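Local atomic coordinates of eukaryotic translation initiation factor 4 gamma 5 (Trypanosoma cruzi, PDB entry 6OZU), a protein that probably acts in translation initiation as a parasite eIF4G-family scaffold factor, represented by its all-helical MIF4G domain. Residues 175-178 with 179-183; 221-224 with 225-228. All coordinates share one frame; numbering follows the deposited sequence.

In the fold
Both contacts are short runs of about two turns within continuous helices of the MIF4G domain: contact 1 in helix 173-186 and contact 2 in helix 215-235, with helix 194-208 between them along the chain. Their centres lie about 14 Å apart, on the same side of the chain's centre, and the two helices run in roughly the same direction. They meet directly where Leu183 CD1 lies 3.3 Å from Thr224 CG2, with Leu183 CD1 also 3.9 Å from Ile228 CD1. Side chains of both pack on Leu205 of helix 194-208. Contact 1 is also covered by helices 118-144 and 150-162. Helix 215-235 is joined to the fold partly through this packing and partly through helix 194-208.

Contact 1. Residues 175-178 with 179-183; sequences ELIH and FMNLL
The carboxamide of Asn181 lies beside Ile177, its ND2 end turned back along the helix, with Ile177 O displaced 32° from the amide plane. ND2 donates to Ile177 O over 2.9 Å, and methyl CG2 of Ile177 packs 3.5 Å from ND2. Asn181 CG stands anti to its own carbonyl carbon (chi1 -74°), which folds the amide back toward the preceding turn. Ile177 O is therefore gripped twice, by Asn181 N at 3.2 Å and by ND2, the latter above the carbonyl plane, 49° out of it. Next to this pair, Met180 bends at chi3, and its CE comes within 4.4 Å of Ile177 CG2, while its CG lies 3.1 Å from Leu176 O.

The two aromatic side chains lead into the fold: Phe179 meets Leu157 and Leu161 of helix 150-162 and Leu205 of helix 194-208, and His178 touches Gln132, Lys133 and Ile136 of helix 118-144. A glycerol, probably from the crystallisation liquor, lies about 3 Å from the exposed Asn181 side chain. Amide bonds from Phe179, Met180, Asn181 and Leu182 to Glu175, Leu176, Ile177 and His178 are all i to i+4, marking regular alpha helix, with Ile177, Met180 and Asn181 outermost, in the stacked-helix, HEAT-like MIF4G fold.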
loop_
_atom_site.group_PDB
_atom_site.type_symbol
_atom_site.label_atom_id
_atom_site.label_comp_id
_atom_site.label_asym_id
_atom_site.label_seq_id
_atom_site.Cartn_x
_atom_site.Cartn_y
_atom_site.Cartn_z
ATOM N N GLU A 175 9.945 -11.626 -3.750
ATOM C CA GLU A 175 9.955 -10.550 -2.760
ATOM C C GLU A 175 10.746 -9.351 -3.237
ATOM O O GLU A 175 10.272 -8.228 -3.064
ATOM C CB GLU A 175 10.488 -11.065 -1.425
ATOM C CG GLU A 175 9.399 -11.621 -0.531
ATOM C CD GLU A 175 8.585 -12.750 -1.120
ATOM O OE1 GLU A 175 7.367 -12.547 -1.323
ATOM O OE2 GLU A 175 9.168 -13.822 -1.410
ATOM N N LEU A 176 11.917 -9.583 -3.884
ATOM C CA LEU A 176 12.728 -8.531 -4.459
ATOM C C LEU A 176 11.951 -7.777 -5.535
ATOM O O LEU A 176 12.088 -6.554 -5.606
ATOM C CB LEU A 176 13.999 -9.118 -5.087
ATOM C CG LEU A 176 15.213 -9.208 -4.189
ATOM C CD1 LEU A 176 16.192 -10.246 -4.715
ATOM C CD2 LEU A 176 15.887 -7.879 -4.077
ATOM N N ILE A 177 11.144 -8.499 -6.380
ATOM C CA ILE A 177 10.325 -7.906 -7.450
ATOM C C ILE A 177 9.226 -7.012 -6.856
ATOM O O ILE A 177 9.079 -5.881 -7.307
ATOM C CB ILE A 177 9.798 -8.939 -8.476
ATOM C CG1 ILE A 177 10.933 -9.874 -8.950
ATOM C CG2 ILE A 177 9.144 -8.224 -9.676
ATOM C CD1 ILE A 177 10.503 -11.179 -9.559
ATOM N N HIS A 178 8.515 -7.470 -5.798
ATOM C CA HIS A 178 7.503 -6.643 -5.096
ATOM C C HIS A 178 8.117 -5.337 -4.576
ATOM O O HIS A 178 7.519 -4.269 -4.751
ATOM C CB HIS A 178 6.789 -7.405 -3.960
ATOM C CG HIS A 178 6.049 -8.645 -4.398
ATOM N ND1 HIS A 178 5.332 -8.691 -5.584
ATOM C CD2 HIS A 178 5.953 -9.849 -3.788
ATOM C CE1 HIS A 178 4.815 -9.910 -5.636
ATOM N NE2 HIS A 178 5.177 -10.642 -4.588
ATOM N N PHE A 179 9.352 -5.419 -4.041
ATOM C CA PHE A 179 10.113 -4.277 -3.557
ATOM C C PHE A 179 10.513 -3.308 -4.652
ATOM O O PHE A 179 10.488 -2.112 -4.380
ATOM C CB PHE A 179 11.349 -4.730 -2.765
ATOM C CG PHE A 179 12.176 -3.594 -2.216
ATOM C CD1 PHE A 179 11.743 -2.867 -1.112
ATOM C CD2 PHE A 179 13.362 -3.220 -2.829
ATOM C CE1 PHE A 179 12.497 -1.796 -0.615
ATOM C CE2 PHE A 179 14.117 -2.153 -2.327
ATOM C CZ PHE A 179 13.686 -1.456 -1.221
ATOM N N MET A 180 10.930 -3.788 -5.866
ATOM C CA MET A 180 11.340 -2.872 -6.943
ATOM C C MET A 180 10.152 -2.075 -7.422
ATOM O O MET A 180 10.277 -0.916 -7.828
ATOM C CB MET A 180 11.924 -3.582 -8.189
ATOM C CG MET A 180 12.856 -4.721 -7.925
ATOM S SD MET A 180 13.525 -5.474 -9.433
ATOM C CE MET A 180 12.203 -5.223 -10.539
ATOM N N ASN A 181 9.012 -2.717 -7.436
ATOM C CA ASN A 181 7.810 -2.078 -7.916
ATOM C C ASN A 181 7.314 -1.058 -6.898
ATOM O O ASN A 181 7.009 0.067 -7.293
ATOM C CB ASN A 181 6.813 -3.127 -8.359
ATOM C CG ASN A 181 7.262 -3.735 -9.684
ATOM O OD1 ASN A 181 7.313 -3.059 -10.717
ATOM N ND2 ASN A 181 7.683 -4.996 -9.671
ATOM N N LEU A 182 7.452 -1.374 -5.607
ATOM C CA LEU A 182 7.169 -0.482 -4.470
ATOM C C LEU A 182 8.143 0.719 -4.565
ATOM O O LEU A 182 7.704 1.876 -4.564
ATOM C CB LEU A 182 7.425 -1.262 -3.178
ATOM C CG LEU A 182 6.636 -0.956 -1.899
ATOM C CD1 LEU A 182 7.541 -0.583 -0.789
ATOM C CD2 LEU A 182 5.503 0.040 -2.098
ATOM N N LEU A 183 9.463 0.420 -4.722
ATOM C CA LEU A 183 10.528 1.395 -4.922
ATOM C C LEU A 183 10.209 2.366 -6.059
ATOM O O LEU A 183 10.441 3.557 -5.910
ATOM C CB LEU A 183 11.878 0.699 -5.199
ATOM C CG LEU A 183 13.071 1.633 -5.440
ATOM C CD1 LEU A 183 13.340 2.476 -4.195
ATOM C CD2 LEU A 183 14.296 0.886 -5.927
#

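Contact 2. Residues 221-224 with 225-228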
loop_
_atom_site.group_PDB
_atom_site.type_symbol
_atom_site.label_atom_id
_atom_site.label_comp_id
_atom_site.label_asym_id
_atom_site.label_seq_id
_atom_site.Cartn_x
_atom_site.Cartn_y
_atom_site.Cartn_z
ATOM N N LEU A 221 20.119 -1.833 0.348
ATOM C CA LEU A 221 19.550 -0.653 1.010
ATOM C C LEU A 221 20.333 0.635 0.758
ATOM O O LEU A 221 19.712 1.676 0.526
ATOM C CB LEU A 221 19.368 -0.916 2.492
ATOM C CG LEU A 221 18.397 -2.043 2.858
ATOM C CD1 LEU A 221 18.626 -2.520 4.279
ATOM C CD2 LEU A 221 16.927 -1.643 2.581
ATOM N N LEU A 222 21.684 0.554 0.736
ATOM C CA LEU A 222 22.536 1.710 0.465
ATOM C C LEU A 222 22.478 2.167 -0.972
ATOM O O LEU A 222 22.475 3.371 -1.203
ATOM C CB LEU A 222 23.996 1.485 0.904
ATOM C CG LEU A 222 24.226 1.437 2.419
ATOM C CD1 LEU A 222 25.622 1.037 2.730
ATOM C CD2 LEU A 222 23.947 2.776 3.058
ATOM N N ASN A 223 22.465 1.224 -1.948
ATOM C CA ASN A 223 22.378 1.573 -3.368
ATOM C C ASN A 223 21.009 2.165 -3.711
ATOM O O ASN A 223 20.946 3.094 -4.520
ATOM C CB ASN A 223 22.713 0.395 -4.285
ATOM C CG ASN A 223 23.274 0.807 -5.620
ATOM O OD1 ASN A 223 23.059 0.167 -6.642
ATOM N ND2 ASN A 223 23.976 1.910 -5.644
ATOM N N THR A 224 19.935 1.653 -3.062
ATOM C CA THR A 224 18.554 2.110 -3.241
ATOM C C THR A 224 18.399 3.564 -2.744
ATOM O O THR A 224 17.934 4.426 -3.504
ATOM C CB THR A 224 17.562 1.104 -2.628
ATOM O OG1 THR A 224 17.694 -0.144 -3.308
ATOM C CG2 THR A 224 16.148 1.553 -2.745
ATOM N N VAL A 225 18.854 3.842 -1.501
ATOM C CA VAL A 225 18.846 5.199 -0.927
ATOM C C VAL A 225 19.673 6.142 -1.811
ATOM O O VAL A 225 19.239 7.249 -2.086
ATOM C CB VAL A 225 19.282 5.204 0.572
ATOM C CG1 VAL A 225 19.761 6.563 1.079
ATOM C CG2 VAL A 225 18.216 4.600 1.475
ATOM N N GLU A 226 20.809 5.671 -2.315
ATOM C CA GLU A 226 21.696 6.424 -3.200
ATOM C C GLU A 226 21.007 6.803 -4.524
ATOM O O GLU A 226 21.119 7.942 -4.946
ATOM C CB GLU A 226 22.965 5.618 -3.450
ATOM C CG GLU A 226 24.160 6.424 -3.914
ATOM C CD GLU A 226 25.396 5.624 -4.278
ATOM O OE1 GLU A 226 26.343 6.238 -4.817
ATOM O OE2 GLU A 226 25.425 4.397 -4.035
ATOM N N THR A 227 20.291 5.847 -5.167
ATOM C CA THR A 227 19.527 6.057 -6.407
ATOM C C THR A 227 18.353 7.024 -6.150
ATOM O O THR A 227 18.099 7.887 -7.000
ATOM C CB THR A 227 19.063 4.724 -6.991
ATOM O OG1 THR A 227 20.184 3.851 -7.082
ATOM C CG2 THR A 227 18.415 4.884 -8.345
ATOM N N ILE A 228 17.646 6.875 -5.000
ATOM C CA ILE A 228 16.556 7.768 -4.572
ATOM C C ILE A 228 17.110 9.204 -4.527
ATOM O O ILE A 228 16.456 10.107 -5.037
ATOM C CB ILE A 228 15.948 7.353 -3.190
ATOM C CG1 ILE A 228 15.050 6.111 -3.340
ATOM C CG2 ILE A 228 15.151 8.523 -2.529
ATOM C CD1 ILE A 228 14.483 5.511 -2.024
#
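Four successive i to i+4 amide bonds, Val225 to Leu221, Glu226 to Leu222, Thr227 to Asn223 and Ile228 to Thr224, show residues 221-228 to be unbroken alpha helix, part of the C-terminal helix of the MIF4G domain. The first, from Val225 N to Leu221 O, spans 3.1 Å and is the straightest at the hydrogen (168°); the last, from Ile228 N to Thr224 O, measures 2.9 Å.

The side chains add to this frame on the outward side. Thr227 folds its hydroxyl back to the preceding turn, OG1 anti to its carbonyl carbon (chi1 -51°), and donates to Asn223 O over 2.8 Å. Asn223 O also receives Thr227 N at 2.9 Å; the two donors approach from opposite faces of the carbonyl plane, so one acceptor takes both N-H and O-H of Thr227.

Thr224 behaves similarly one turn earlier, its OG1 bonding to Leu220 O, while its methyl CG2 is directed toward the neighbouring helices and lies 4.4 Å from Ile228 CD1. This side of the helix is turned to helices 173-186 and 194-208. The buried Val225 packs on helix 194-208, touching Leu205 and the side chains of Arg202 and Glu206.

On the exposed face, Asn223 and Glu226 form an i to i+3 pair. Glu226 is extended beyond CG, and the amide and carboxylate planes stand 68° apart. Asn223 ND2 reaches Glu226 OE2 over 3.3 Å, with OE2 nearly in the plane of the amide but met from above the plane of its own carboxylate.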